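Cyclodipeptide synthase, BtCDPS (Bacillus thermoamylovorans, PDB 6ZTU) probably links two amino acids into a cyclic dipeptide, acting as an aminoacyltransferase that in this family draws its substrates from aminoacyl-tRNAs. Local coordinates at residues A[29-34]-A[57-62]; A[198-203]-A[223-228]. All blocks are in the same frame, centred on the assembly; numbering follows the deposited sequence.

Overall arrangement
Following the chain from the N terminus, strand 28-32 is laid down first, helix 42-55 returns over the sheet, and strand 58-63 pairs with it, so contact 1 closes a beta-alpha-beta crossover. Contact 2 does the same much later, when strand 223-229 pairs with strand 196-200 after a connection through helix 205-211. The two loops are in series, neither nested nor crossed. They join in the middle of one mixed sheet, where strands 28-32 and 196-200 are neighbours: Leu-30 O lies 2.9 Å from Ala-199 N, a probable hydrogen bond. The centres of the contacts are about 10 Å apart, and both reach the bound hexane-1,2-diol.

Contact 1. Residues A[29-34]-A[57-62]; sequences ILLGIS and KNVTVL. With 0RE ((2S)-hexane-1,2-diol), chain B.
Ile-29 begins the exchange between these two parallel strands, giving its N-H to Asn-58 O and taking the N-H of Thr-60 on its carbonyl oxygen. Leu-31 repeats the pattern: its N meets Thr-60 O at 2.9 Å, in the carbonyl plane, and its O receives Leu-62 N with an N-H...O angle of 171°. Ile-33 N then closes on Leu-62 O at 3.0 Å. Leu-30 turns its backbone polar groups the other way, to Val-197 and Ala-199 of strand 196-200, but its CA still makes a C-H...O contact with Thr-60 O. The strands bracket helix 42-55 in a beta-alpha-beta unit of the Rossmann-like sheet expected of the HUP clan, with Ile-29 and Leu-31 packed under that helix. The Thr-60 hydroxyl bonds to His-28 NE2 and Asp-109 OD2, while its methyl CG2 stands on the sheet face of Leu-30 and Leu-62, where Leu-30 CD1 reaches over to it at 3.6 Å. With CG anti to the backbone N (chi1 -176°), Leu-30 brings that same CD1 to within 3.8 Å of Leu-62 CB. Asn-58 ND2 is held by Thr-27 O. At the C-terminal end, Leu-62 O and Ile-33 O each lie 3.6 Å from 0RE C08, the diol's terminal methyl.

Contact 2. Residues A[198-203]-A[223-228]; sequences LAYHRP and QGYIIL. With 0RE ((2S)-hexane-1,2-diol), chain B.
Tyr-225 leans forward over its own strand, and its hydroxyl donates to Arg-202 O, just past the end of strand 196-200, at 2.7 Å. The acceptor lies in the plane of the ring, at its edge, and the C=O...O angle is 164°. An extended first torsion, chi1 -177°, carries the phenol along the sheet beside Tyr-200, whose CB sits 3.4 Å from Tyr-225 OH. Leu-198 is the other large contributor: its CD2 meets Tyr-225 CD1 at 4.1 Å, and Phe-184 of helix 167-191 touches both side chains. The Tyr-225 ring also meets that of Trp-204, their planes inclined at about 45°. A phenylalanine in place of Tyr-225 would probably leave Arg-202 O without this donor and the turn after strand 196-200 less firmly fixed.

Between the strands, the backbone bonds run in parallel register from Leu-198 N to Gly-224 O through to Leu-228 N, which meets Tyr-200 O at 2.8 Å. This is a second beta-alpha-beta unit of the Rossmann-like sheet, its strands joined through helix 205-211; strand 11-14 lies antiparallel along the far edge of 223-229.

Ile-227 packs on the same face as Tyr-225, its CD1 lying 3.6 Å from Pro-203 CA, while CG2 approaches His-201 O. Beyond the last backbone bond, His-201 CA makes a C-H...O contact with Leu-228 O, and a water donates to both His-201 O and Leu-228 O. Ala-199 faces the other way, its CB against Ile-226 CG1 and Leu-228 CD1. The Tyr-200 ring is sandwiched: His-201 ND1 stands over the centre of one face, and on the opposite face C02 of the bound diol lies 3.5 Å above the plane, toward the rim. Glu-180, also of this pocket, hydrogen-bonds the ligand.

Contact 1. Residues A[29-34]-A[57-62]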
loop_
_atom_site.group_PDB
_atom_site.type_symbol
_atom_site.label_atom_id
_atom_site.label_comp_id
_atom_site.label_asym_id
_atom_site.label_seq_id
_atom_site.Cartn_x
_atom_site.Cartn_y
_atom_site.Cartn_z
ATOM N N ILE A 29 -3.900 8.561 9.019
ATOM C CA ILE A 29 -3.210 7.331 8.654
ATOM C C ILE A 29 -3.961 6.671 7.503
ATOM O O ILE A 29 -5.200 6.638 7.477
ATOM C CB ILE A 29 -3.058 6.377 9.862
ATOM C CG1 ILE A 29 -2.260 5.125 9.482
ATOM C CG2 ILE A 29 -4.426 6.005 10.424
ATOM C CD1 ILE A 29 -1.827 4.289 10.697
ATOM N N LEU A 30 -3.200 6.201 6.515
ATOM C CA LEU A 30 -3.720 5.406 5.409
ATOM C C LEU A 30 -3.222 3.980 5.610
ATOM O O LEU A 30 -2.010 3.742 5.603
ATOM C CB LEU A 30 -3.243 5.971 4.065
ATOM C CG LEU A 30 -3.774 5.302 2.787
ATOM C CD1 LEU A 30 -5.303 5.436 2.717
ATOM C CD2 LEU A 30 -3.138 5.884 1.549
ATOM N N LEU A 31 -4.147 3.045 5.801
ATOM C CA LEU A 31 -3.796 1.657 6.099
ATOM C C LEU A 31 -3.748 0.886 4.789
ATOM O O LEU A 31 -4.768 0.736 4.123
ATOM C CB LEU A 31 -4.815 1.047 7.060
ATOM C CG LEU A 31 -4.806 1.642 8.466
ATOM C CD1 LEU A 31 -6.051 1.183 9.219
ATOM C CD2 LEU A 31 -3.536 1.207 9.204
ATOM N N GLY A 32 -2.559 0.421 4.404
ATOM C CA GLY A 32 -2.437 -0.330 3.167
ATOM C C GLY A 32 -2.730 -1.801 3.383
ATOM O O GLY A 32 -2.067 -2.449 4.196
ATOM N N ILE A 33 -3.735 -2.337 2.690
ATOM C CA ILE A 33 -4.145 -3.733 2.831
ATOM C C ILE A 33 -3.747 -4.445 1.549
ATOM O O ILE A 33 -4.286 -4.152 0.476
ATOM C CB ILE A 33 -5.651 -3.871 3.090
ATOM C CG1 ILE A 33 -6.105 -2.956 4.231
ATOM C CG2 ILE A 33 -6.013 -5.335 3.355
ATOM C CD1 ILE A 33 -5.363 -3.170 5.536
ATOM N N SER A 34 -2.803 -5.358 1.654
ATOM C CA SER A 34 -2.213 -6.005 0.489
ATOM C C SER A 34 -3.042 -7.221 0.088
ATOM O O SER A 34 -3.407 -8.020 0.954
ATOM C CB SER A 34 -0.769 -6.422 0.792
ATOM O OG SER A 34 -0.069 -6.686 -0.404
ATOM N N LYS A 57 -6.488 11.238 14.177
ATOM C CA LYS A 57 -7.692 12.040 13.974
ATOM C C LYS A 57 -8.553 11.476 12.848
ATOM O O LYS A 57 -9.785 11.440 12.953
ATOM C CB LYS A 57 -7.308 13.489 13.677
ATOM C CG LYS A 57 -6.612 14.187 14.827
ATOM C CD LYS A 57 -6.339 15.641 14.480
ATOM C CE LYS A 57 -5.249 16.225 15.365
ATOM N NZ LYS A 57 -5.069 17.679 15.098
ATOM N N ASN A 58 -7.919 11.021 11.772
ATOM C CA ASN A 58 -8.607 10.532 10.590
ATOM C C ASN A 58 -7.953 9.240 10.139
ATOM O O ASN A 58 -6.723 9.128 10.167
ATOM C CB ASN A 58 -8.546 11.552 9.451
ATOM C CG ASN A 58 -9.083 12.900 9.859
ATOM O OD1 ASN A 58 -10.290 13.122 9.835
ATOM N ND2 ASN A 58 -8.191 13.808 10.236
ATOM N N VAL A 59 -8.780 8.290 9.704
ATOM C CA VAL A 59 -8.362 6.954 9.302
ATOM C C VAL A 59 -8.976 6.643 7.943
ATOM O O VAL A 59 -10.189 6.798 7.756
ATOM C CB VAL A 59 -8.809 5.893 10.324
ATOM C CG1 VAL A 59 -8.415 4.505 9.861
ATOM C CG2 VAL A 59 -8.271 6.210 11.723
ATOM N N THR A 60 -8.149 6.176 7.011
ATOM C CA THR A 60 -8.592 5.707 5.705
ATOM C C THR A 60 -7.940 4.357 5.437
ATOM O O THR A 60 -6.808 4.108 5.863
ATOM C CB THR A 60 -8.216 6.708 4.594
ATOM O OG1 THR A 60 -8.748 8.000 4.912
ATOM C CG2 THR A 60 -8.756 6.255 3.228
ATOM N N VAL A 61 -8.666 3.481 4.746
ATOM C CA VAL A 61 -8.164 2.165 4.349
ATOM C C VAL A 61 -7.982 2.156 2.834
ATOM O O VAL A 61 -8.902 2.521 2.092
ATOM C CB VAL A 61 -9.133 1.053 4.796
ATOM C CG1 VAL A 61 -8.743 -0.294 4.215
ATOM C CG2 VAL A 61 -9.191 0.990 6.314
ATOM N N LEU A 62 -6.805 1.723 2.373
ATOM C CA LEU A 62 -6.513 1.597 0.947
ATOM C C LEU A 62 -6.457 0.123 0.566
ATOM O O LEU A 62 -5.650 -0.631 1.122
ATOM C CB LEU A 62 -5.180 2.262 0.594
ATOM C CG LEU A 62 -4.854 2.281 -0.907
ATOM C CD1 LEU A 62 -5.789 3.242 -1.674
ATOM C CD2 LEU A 62 -3.379 2.647 -1.117
HETATM O O01 0RE B . 1.840 -2.284 -1.014
HETATM C C02 0RE B . 1.375 -2.615 0.256
HETATM C C03 0RE B . 0.537 -1.455 0.784
HETATM O O04 0RE B . 1.383 -0.446 1.265
HETATM C C05 0RE B . -0.338 -0.930 -0.348
HETATM C C06 0RE B . -1.273 -2.034 -0.838
HETATM C C07 0RE B . -2.023 -1.518 -2.060
HETATM C C08 0RE B . -3.480 -1.392 -1.652
#

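Contact 2. Residues A[198-203]-A[223-228]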
loop_
_atom_site.group_PDB
_atom_site.type_symbol
_atom_site.label_atom_id
_atom_site.label_comp_id
_atom_site.label_asym_id
_atom_site.label_seq_id
_atom_site.Cartn_x
_atom_site.Cartn_y
_atom_site.Cartn_z
ATOM N N LEU A 198 1.277 6.653 5.225
ATOM C CA LEU A 198 0.879 5.317 4.802
ATOM C C LEU A 198 1.534 4.304 5.733
ATOM O O LEU A 198 2.720 4.431 6.047
ATOM C CB LEU A 198 1.309 5.072 3.356
ATOM C CG LEU A 198 1.198 3.648 2.799
ATOM C CD1 LEU A 198 -0.277 3.240 2.717
ATOM C CD2 LEU A 198 1.862 3.586 1.421
ATOM N N ALA A 199 0.762 3.320 6.201
ATOM C CA ALA A 199 1.240 2.393 7.225
ATOM C C ALA A 199 1.185 0.966 6.711
ATOM O O ALA A 199 0.171 0.533 6.164
ATOM C CB ALA A 199 0.416 2.511 8.513
ATOM N N TYR A 200 2.271 0.232 6.918
ATOM C CA TYR A 200 2.402 -1.123 6.416
ATOM C C TYR A 200 3.370 -1.843 7.340
ATOM O O TYR A 200 4.036 -1.218 8.160
ATOM C CB TYR A 200 2.890 -1.131 4.966
ATOM C CG TYR A 200 2.693 -2.441 4.250
ATOM C CD1 TYR A 200 1.423 -2.945 4.027
ATOM C CD2 TYR A 200 3.786 -3.161 3.778
ATOM C CE1 TYR A 200 1.242 -4.150 3.372
ATOM C CE2 TYR A 200 3.616 -4.360 3.118
ATOM C CZ TYR A 200 2.341 -4.848 2.913
ATOM O OH TYR A 200 2.167 -6.048 2.250
ATOM N N HIS A 201 3.435 -3.168 7.225
ATOM C CA HIS A 201 4.220 -3.945 8.184
ATOM C C HIS A 201 5.601 -4.329 7.663
ATOM O O HIS A 201 6.337 -5.052 8.351
ATOM C CB HIS A 201 3.448 -5.200 8.593
ATOM C CG HIS A 201 3.179 -6.118 7.451
ATOM N ND1 HIS A 201 2.203 -5.861 6.513
ATOM C CD2 HIS A 201 3.781 -7.269 7.069
ATOM C CE1 HIS A 201 2.198 -6.832 5.615
ATOM N NE2 HIS A 201 3.146 -7.696 5.929
ATOM N N ARG A 202 5.980 -3.861 6.483
ATOM C CA ARG A 202 7.292 -4.162 5.946
ATOM C C ARG A 202 7.983 -2.875 5.539
ATOM O O ARG A 202 7.324 -1.888 5.199
ATOM C CB ARG A 202 7.181 -5.116 4.747
ATOM C CG ARG A 202 6.582 -6.482 5.111
ATOM C CD ARG A 202 7.624 -7.505 5.598
ATOM N NE ARG A 202 8.861 -7.487 4.804
ATOM C CZ ARG A 202 10.088 -7.448 5.323
ATOM N NH1 ARG A 202 10.260 -7.411 6.646
ATOM N NH2 ARG A 202 11.145 -7.439 4.522
ATOM N N PRO A 203 9.313 -2.835 5.590
ATOM C CA PRO A 203 10.037 -1.661 5.095
ATOM C C PRO A 203 9.765 -1.435 3.617
ATOM O O PRO A 203 9.397 -2.349 2.875
ATOM C CB PRO A 203 11.513 -2.011 5.334
ATOM C CG PRO A 203 11.503 -3.133 6.306
ATOM C CD PRO A 203 10.219 -3.882 6.102
ATOM N N GLN A 223 3.805 13.963 3.261
ATOM C CA GLN A 223 3.584 12.527 3.158
ATOM C C GLN A 223 4.681 11.788 3.919
ATOM O O GLN A 223 5.860 12.107 3.763
ATOM C CB GLN A 223 3.570 12.097 1.685
ATOM C CG GLN A 223 3.185 10.629 1.482
ATOM C CD GLN A 223 1.730 10.366 1.834
ATOM O OE1 GLN A 223 0.929 11.296 1.937
ATOM N NE2 GLN A 223 1.383 9.100 2.022
ATOM N N GLY A 224 4.281 10.804 4.734
ATOM C CA GLY A 224 5.223 9.938 5.414
ATOM C C GLY A 224 4.878 8.475 5.205
ATOM O O GLY A 224 3.824 8.124 4.665
ATOM N N TYR A 225 5.790 7.614 5.659
ATOM C CA TYR A 225 5.625 6.167 5.615
ATOM C C TYR A 225 6.049 5.605 6.957
ATOM O O TYR A 225 7.102 5.989 7.473
ATOM C CB TYR A 225 6.484 5.550 4.500
ATOM C CG TYR A 225 6.324 4.046 4.335
ATOM C CD1 TYR A 225 5.396 3.527 3.437
ATOM C CD2 TYR A 225 7.114 3.146 5.065
ATOM C CE1 TYR A 225 5.246 2.142 3.278
ATOM C CE2 TYR A 225 6.968 1.756 4.905
ATOM C CZ TYR A 225 6.043 1.269 4.001
ATOM O OH TYR A 225 5.892 -0.104 3.831
ATOM N N ILE A 226 5.250 4.707 7.528
ATOM C CA ILE A 226 5.620 4.080 8.794
ATOM C C ILE A 226 5.498 2.572 8.689
ATOM O O ILE A 226 4.585 2.046 8.045
ATOM C CB ILE A 226 4.787 4.599 9.991
ATOM C CG1 ILE A 226 3.286 4.337 9.796
ATOM C CG2 ILE A 226 5.098 6.065 10.256
ATOM C CD1 ILE A 226 2.464 4.723 10.990
ATOM N N ILE A 227 6.413 1.877 9.360
ATOM C CA ILE A 227 6.341 0.436 9.539
ATOM C C ILE A 227 5.647 0.158 10.861
ATOM O O ILE A 227 6.028 0.714 11.897
ATOM C CB ILE A 227 7.744 -0.196 9.534
ATOM C CG1 ILE A 227 8.481 0.086 8.233
ATOM C CG2 ILE A 227 7.649 -1.704 9.793
ATOM C CD1 ILE A 227 9.990 -0.158 8.360
ATOM N N LEU A 228 4.632 -0.695 10.828
ATOM C CA LEU A 228 3.941 -1.136 12.031
ATOM C C LEU A 228 4.512 -2.480 12.457
ATOM O O LEU A 228 4.401 -3.469 11.723
ATOM C CB LEU A 228 2.441 -1.261 11.787
ATOM C CG LEU A 228 1.757 -0.021 11.227
ATOM C CD1 LEU A 228 0.281 -0.324 11.042
ATOM C CD2 LEU A 228 1.973 1.157 12.160
HETATM O O01 0RE B . 1.840 -2.284 -1.014
HETATM C C02 0RE B . 1.375 -2.615 0.256
HETATM C C03 0RE B . 0.537 -1.455 0.784
HETATM O O04 0RE B . 1.383 -0.446 1.265
HETATM C C05 0RE B . -0.338 -0.930 -0.348
HETATM C C06 0RE B . -1.273 -2.034 -0.838
HETATM C C07 0RE B . -2.023 -1.518 -2.060
HETATM C C08 0RE B . -3.480 -1.392 -1.652
HETATM O O HOH W 1 6.274 -5.839 11.010
#